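Local coordinates for yersinopine synthase (Yersinia pestis, PDB 6C4M), which catalyses the NADPH-dependent reductive condensation of pyruvate with a histidine-derived amino acid intermediate, the last step in making the metallophore yersinopine, at residues Q36-I41 with A47-Y52; K63-L66 with L72-Q75. One frame throughout, in Å; residues are numbered along the deposited sequence.

Interaction 1. Residues Q36-I41 with A47-Y52; sequences QLAVDI and ARLGLY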
loop_
_atom_site.group_PDB
_atom_site.type_symbol
_atom_site.label_atom_id
_atom_site.label_comp_id
_atom_site.label_asym_id
_atom_site.label_seq_id
_atom_site.Cartn_x
_atom_site.Cartn_y
_atom_site.Cartn_z
ATOM N N GLN A 36 -22.742 15.638 -21.610
ATOM C CA GLN A 36 -21.571 15.444 -22.465
ATOM C C GLN A 36 -21.970 14.799 -23.785
ATOM O O GLN A 36 -21.497 15.197 -24.859
ATOM C CB GLN A 36 -20.541 14.562 -21.785
ATOM C CG GLN A 36 -19.293 14.251 -22.671
ATOM C CD GLN A 36 -18.401 15.464 -22.900
ATOM O OE1 GLN A 36 -17.955 16.123 -21.946
ATOM N NE2 GLN A 36 -18.139 15.768 -24.167
ATOM N N LEU A 37 -22.768 13.732 -23.697
ATOM C CA LEU A 37 -23.231 13.025 -24.881
ATOM C C LEU A 37 -23.977 13.960 -25.815
ATOM O O LEU A 37 -23.736 13.961 -27.025
ATOM C CB LEU A 37 -24.133 11.866 -24.466
ATOM C CG LEU A 37 -24.817 11.036 -25.548
ATOM C CD1 LEU A 37 -23.806 10.312 -26.414
ATOM C CD2 LEU A 37 -25.760 10.054 -24.858
ATOM N N ALA A 38 -24.906 14.751 -25.273
ATOM C CA ALA A 38 -25.695 15.632 -26.130
ATOM C C ALA A 38 -24.812 16.616 -26.878
ATOM O O ALA A 38 -25.045 16.894 -28.062
ATOM C CB ALA A 38 -26.734 16.384 -25.306
ATOM N N VAL A 39 -23.800 17.168 -26.199
ATOM C CA VAL A 39 -22.871 18.077 -26.869
ATOM C C VAL A 39 -22.124 17.344 -27.969
ATOM O O VAL A 39 -21.975 17.854 -29.087
ATOM C CB VAL A 39 -21.909 18.692 -25.835
ATOM C CG1 VAL A 39 -20.708 19.347 -26.515
ATOM C CG2 VAL A 39 -22.651 19.696 -24.981
ATOM N N ASP A 40 -21.667 16.122 -27.675
ATOM C CA ASP A 40 -20.917 15.342 -28.653
ATOM C C ASP A 40 -21.752 15.030 -29.895
ATOM O O ASP A 40 -21.233 15.050 -31.020
ATOM C CB ASP A 40 -20.407 14.063 -27.993
ATOM C CG ASP A 40 -19.184 14.316 -27.097
ATOM O OD1 ASP A 40 -18.594 15.411 -27.212
ATOM O OD2 ASP A 40 -18.825 13.438 -26.290
ATOM N N ILE A 41 -23.049 14.752 -29.721
ATOM C CA ILE A 41 -23.895 14.482 -30.881
ATOM C C ILE A 41 -24.092 15.755 -31.697
ATOM O O ILE A 41 -23.965 15.751 -32.927
ATOM C CB ILE A 41 -25.245 13.889 -30.437
ATOM C CG1 ILE A 41 -25.017 12.551 -29.732
ATOM C CG2 ILE A 41 -26.167 13.705 -31.657
ATOM C CD1 ILE A 41 -26.247 11.974 -29.106
ATOM N N ALA A 47 -28.751 17.271 -35.588
ATOM C CA ALA A 47 -29.767 16.272 -35.286
ATOM C C ALA A 47 -30.738 16.820 -34.250
ATOM O O ALA A 47 -30.343 17.558 -33.340
ATOM C CB ALA A 47 -29.106 14.984 -34.793
ATOM N N ARG A 48 -32.013 16.491 -34.408
ATOM C CA ARG A 48 -32.971 16.839 -33.376
ATOM C C ARG A 48 -32.674 16.000 -32.141
ATOM O O ARG A 48 -32.367 14.808 -32.243
ATOM C CB ARG A 48 -34.400 16.615 -33.862
ATOM C CG ARG A 48 -35.455 17.211 -32.920
ATOM C CD ARG A 48 -36.824 17.298 -33.558
ATOM N NE ARG A 48 -37.424 15.970 -33.671
ATOM C CZ ARG A 48 -38.422 15.508 -32.926
ATOM N NH1 ARG A 48 -38.991 16.264 -31.981
ATOM N NH2 ARG A 48 -38.859 14.271 -33.137
ATOM N N LEU A 49 -32.704 16.635 -30.974
ATOM C CA LEU A 49 -32.314 15.977 -29.729
ATOM C C LEU A 49 -33.477 15.978 -28.746
ATOM O O LEU A 49 -34.018 17.039 -28.411
ATOM C CB LEU A 49 -31.094 16.660 -29.101
ATOM C CG LEU A 49 -29.750 16.366 -29.750
ATOM C CD1 LEU A 49 -28.640 17.144 -29.027
ATOM C CD2 LEU A 49 -29.451 14.879 -29.725
ATOM N N GLY A 50 -33.852 14.787 -28.295
ATOM C CA GLY A 50 -34.795 14.637 -27.202
ATOM C C GLY A 50 -34.119 14.153 -25.932
ATOM O O GLY A 50 -33.025 13.582 -25.988
ATOM N N LEU A 51 -34.759 14.381 -24.786
ATOM C CA LEU A 51 -34.183 14.050 -23.492
ATOM C C LEU A 51 -35.302 13.578 -22.583
ATOM O O LEU A 51 -36.354 14.211 -22.541
ATOM C CB LEU A 51 -33.475 15.265 -22.879
ATOM C CG LEU A 51 -32.645 15.046 -21.621
ATOM C CD1 LEU A 51 -31.545 14.045 -21.893
ATOM C CD2 LEU A 51 -32.051 16.367 -21.157
ATOM N N TYR A 52 -35.076 12.470 -21.870
ATOM C CA TYR A 52 -36.004 11.959 -20.870
ATOM C C TYR A 52 -35.312 11.942 -19.514
ATOM O O TYR A 52 -34.123 11.617 -19.419
ATOM C CB TYR A 52 -36.484 10.543 -21.195
ATOM C CG TYR A 52 -37.036 9.813 -19.969
ATOM C CD1 TYR A 52 -38.352 10.006 -19.534
ATOM C CD2 TYR A 52 -36.237 8.948 -19.247
ATOM C CE1 TYR A 52 -38.849 9.355 -18.412
ATOM C CE2 TYR A 52 -36.709 8.303 -18.117
ATOM C CZ TYR A 52 -38.024 8.499 -17.719
ATOM O OH TYR A 52 -38.486 7.870 -16.611
#

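Interaction 2. Residues K63-L66 with L72-Q75; sequences KQYL and LYLQ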
loop_
_atom_site.group_PDB
_atom_site.type_symbol
_atom_site.label_atom_id
_atom_site.label_comp_id
_atom_site.label_asym_id
_atom_site.label_seq_id
_atom_site.Cartn_x
_atom_site.Cartn_y
_atom_site.Cartn_z
ATOM N N LYS A 63 -36.860 19.822 -15.723
ATOM C CA LYS A 63 -38.035 20.006 -16.562
ATOM C C LYS A 63 -38.465 21.462 -16.559
ATOM O O LYS A 63 -38.743 22.045 -17.609
ATOM C CB LYS A 63 -39.166 19.110 -16.079
ATOM C CG LYS A 63 -40.443 19.205 -16.933
ATOM C CD LYS A 63 -41.557 18.342 -16.329
ATOM C CE LYS A 63 -42.706 18.114 -17.310
ATOM N NZ LYS A 63 -43.792 17.328 -16.666
ATOM N N GLN A 64 -38.532 22.066 -15.373
ATOM C CA GLN A 64 -38.897 23.475 -15.271
ATOM C C GLN A 64 -37.873 24.353 -15.973
ATOM O O GLN A 64 -38.228 25.234 -16.763
ATOM C CB GLN A 64 -39.012 23.873 -13.798
ATOM C CG GLN A 64 -40.146 23.198 -13.073
ATOM C CD GLN A 64 -40.141 23.491 -11.586
ATOM O OE1 GLN A 64 -39.213 24.123 -11.060
ATOM N NE2 GLN A 64 -41.162 23.013 -10.897
ATOM N N TYR A 65 -36.590 24.146 -15.674
ATOM C CA TYR A 65 -35.564 24.969 -16.292
ATOM C C TYR A 65 -35.665 24.932 -17.817
ATOM O O TYR A 65 -35.597 25.970 -18.480
ATOM C CB TYR A 65 -34.183 24.510 -15.833
ATOM C CG TYR A 65 -33.093 25.010 -16.749
ATOM C CD1 TYR A 65 -32.504 26.249 -16.546
ATOM C CD2 TYR A 65 -32.678 24.255 -17.843
ATOM C CE1 TYR A 65 -31.516 26.715 -17.385
ATOM C CE2 TYR A 65 -31.692 24.716 -18.688
ATOM C CZ TYR A 65 -31.113 25.946 -18.450
ATOM O OH TYR A 65 -30.132 26.404 -19.297
ATOM N N LEU A 66 -35.813 23.739 -18.396
ATOM C CA LEU A 66 -35.742 23.628 -19.849
ATOM C C LEU A 66 -36.946 24.248 -20.523
ATOM O O LEU A 66 -36.822 24.777 -21.631
ATOM C CB LEU A 66 -35.631 22.177 -20.271
ATOM C CG LEU A 66 -34.329 21.503 -19.895
ATOM C CD1 LEU A 66 -34.463 20.042 -20.241
ATOM C CD2 LEU A 66 -33.157 22.142 -20.649
ATOM N N LEU A 72 -28.436 23.031 -22.421
ATOM C CA LEU A 72 -27.517 22.417 -21.482
ATOM C C LEU A 72 -26.123 22.999 -21.686
ATOM O O LEU A 72 -25.773 23.445 -22.782
ATOM C CB LEU A 72 -27.484 20.902 -21.672
ATOM C CG LEU A 72 -28.852 20.235 -21.660
ATOM C CD1 LEU A 72 -28.703 18.763 -22.003
ATOM C CD2 LEU A 72 -29.478 20.437 -20.296
ATOM N N TYR A 73 -25.332 22.980 -20.618
ATOM C CA TYR A 73 -24.007 23.593 -20.580
ATOM C C TYR A 73 -22.971 22.585 -20.107
ATOM O O TYR A 73 -23.234 21.797 -19.191
ATOM C CB TYR A 73 -24.000 24.815 -19.656
ATOM C CG TYR A 73 -24.894 25.929 -20.150
ATOM C CD1 TYR A 73 -24.433 26.853 -21.079
ATOM C CD2 TYR A 73 -26.208 26.045 -19.709
ATOM C CE1 TYR A 73 -25.246 27.866 -21.549
ATOM C CE2 TYR A 73 -27.027 27.065 -20.168
ATOM C CZ TYR A 73 -26.536 27.972 -21.090
ATOM O OH TYR A 73 -27.340 28.987 -21.564
ATOM N N LEU A 74 -21.794 22.623 -20.735
ATOM C CA LEU A 74 -20.710 21.695 -20.450
ATOM C C LEU A 74 -19.383 22.441 -20.447
ATOM O O LEU A 74 -19.163 23.352 -21.252
ATOM C CB LEU A 74 -20.639 20.559 -21.477
ATOM C CG LEU A 74 -19.448 19.579 -21.434
ATOM C CD1 LEU A 74 -19.537 18.558 -20.312
ATOM C CD2 LEU A 74 -19.371 18.872 -22.778
ATOM N N GLN A 75 -18.492 22.024 -19.556
ATOM C CA GLN A 75 -17.133 22.543 -19.508
ATOM C C GLN A 75 -16.132 21.403 -19.446
ATOM O O GLN A 75 -16.342 20.407 -18.746
ATOM C CB GLN A 75 -16.921 23.475 -18.310
ATOM C CG GLN A 75 -17.771 24.734 -18.369
ATOM C CD GLN A 75 -17.279 25.815 -17.431
ATOM O OE1 GLN A 75 -17.251 26.996 -17.788
ATOM N NE2 GLN A 75 -16.884 25.420 -16.226
#

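Interaction 1. Residues Q36-I41 with A47-Y52
L49, the first residue of strand 49-52, sends its two methyls to different places on helix 32-44. Its side chain crosses that of I41 at a slant, and CD2 of L49 lies 4.0 Å from CG2 of I41. The other branch turns to the preceding helical turn, where L49 CD1 rests 4.2 Å from A38 CB and 3.7 Å from the A38 carbonyl O, a van der Waals approach. On I41 the touching branch is the short one: CG2 stands anti to the backbone N, while CG1 sits beside that N (chi1 -62°). A47, partly exposed, adds a longer contact, its CB 4.5 Å from I41 CG2.

Residue size suits the close spacing of the backbones. A small alanine at 38 lets helix and strand come close, their CA atoms 7.5 Å apart at A38 and L49, and forked leucine reaches both helical turns at once. V89 of strand 87-90 touches A38 and L49 alike, closing the same apolar layer. The contact lies within a β-α-β unit of a Rossmann-type fold (strand 25-28, helix 32-44, strand 49-52) and joins its helix to its second strand. Since methyl groups do all the touching between side chains here, the contact probably rests on shape and exclusion of water rather than on polar pairing.

Interaction 2. Residues K63-L66 with L72-Q75
Two leucines make the close-fitting half of this contact: CD2 of L66, on helix 57-68, meets CD2 of L72, on strand 71-76, at 4.1 Å, the two side chains crossing at a slant. Both are buried, and in each CG lies beside the backbone N, which helps bring one CD2 methyl to the other. L66 also touches Y94, and L72 touches I35 of helix 32-44; leucine suits this buried place because its branched, uncharged end can meet several apolar neighbours.

Toward solvent the partners are two tyrosines, Y65 partly exposed and Y73 exposed. Their side chains cross at about a right angle, the Y65 hydroxyl arriving in the plane of the Y73 ring, at its edge, with OH 3.3 Å from CE2 and 4.0 Å from CD2. That oxygen is hydrogen-bonded to the carbonyl O of T71, just before the strand segment, and the Y65 ring stacks on that of Y202. Tyrosine suits this border because its ring can pack while its hydroxyl remains polar. The chemistry is therefore divided: methyl packing closes the inner side, whereas at the surface a tyrosine hydroxyl ties the helix to the strand's backbone and probably meets slightly positive ring-edge C-H groups.

Interactions 1 and 2 follow one another along the chain, the first closing before the second opens, and their centres lie 12 Å apart. Strand 49-52 leads on to helix 57-68, and strands 49-52 and 71-76 belong to the same mixed sheet. The contacts also touch directly: L74 CD2 is 4.0 Å from V39 CB, and L72 CD1 is 4.2 Å from L51 CD2. Helix 32-44 therefore packs against strands from both interactions. The side chains of A38 and L72 are about 11 Å from the bound NADP+, so these two do not touch it; yet strand 49-52 runs directly into the NADP+-binding residues 53-58, and helix 32-44 begins within 30-33.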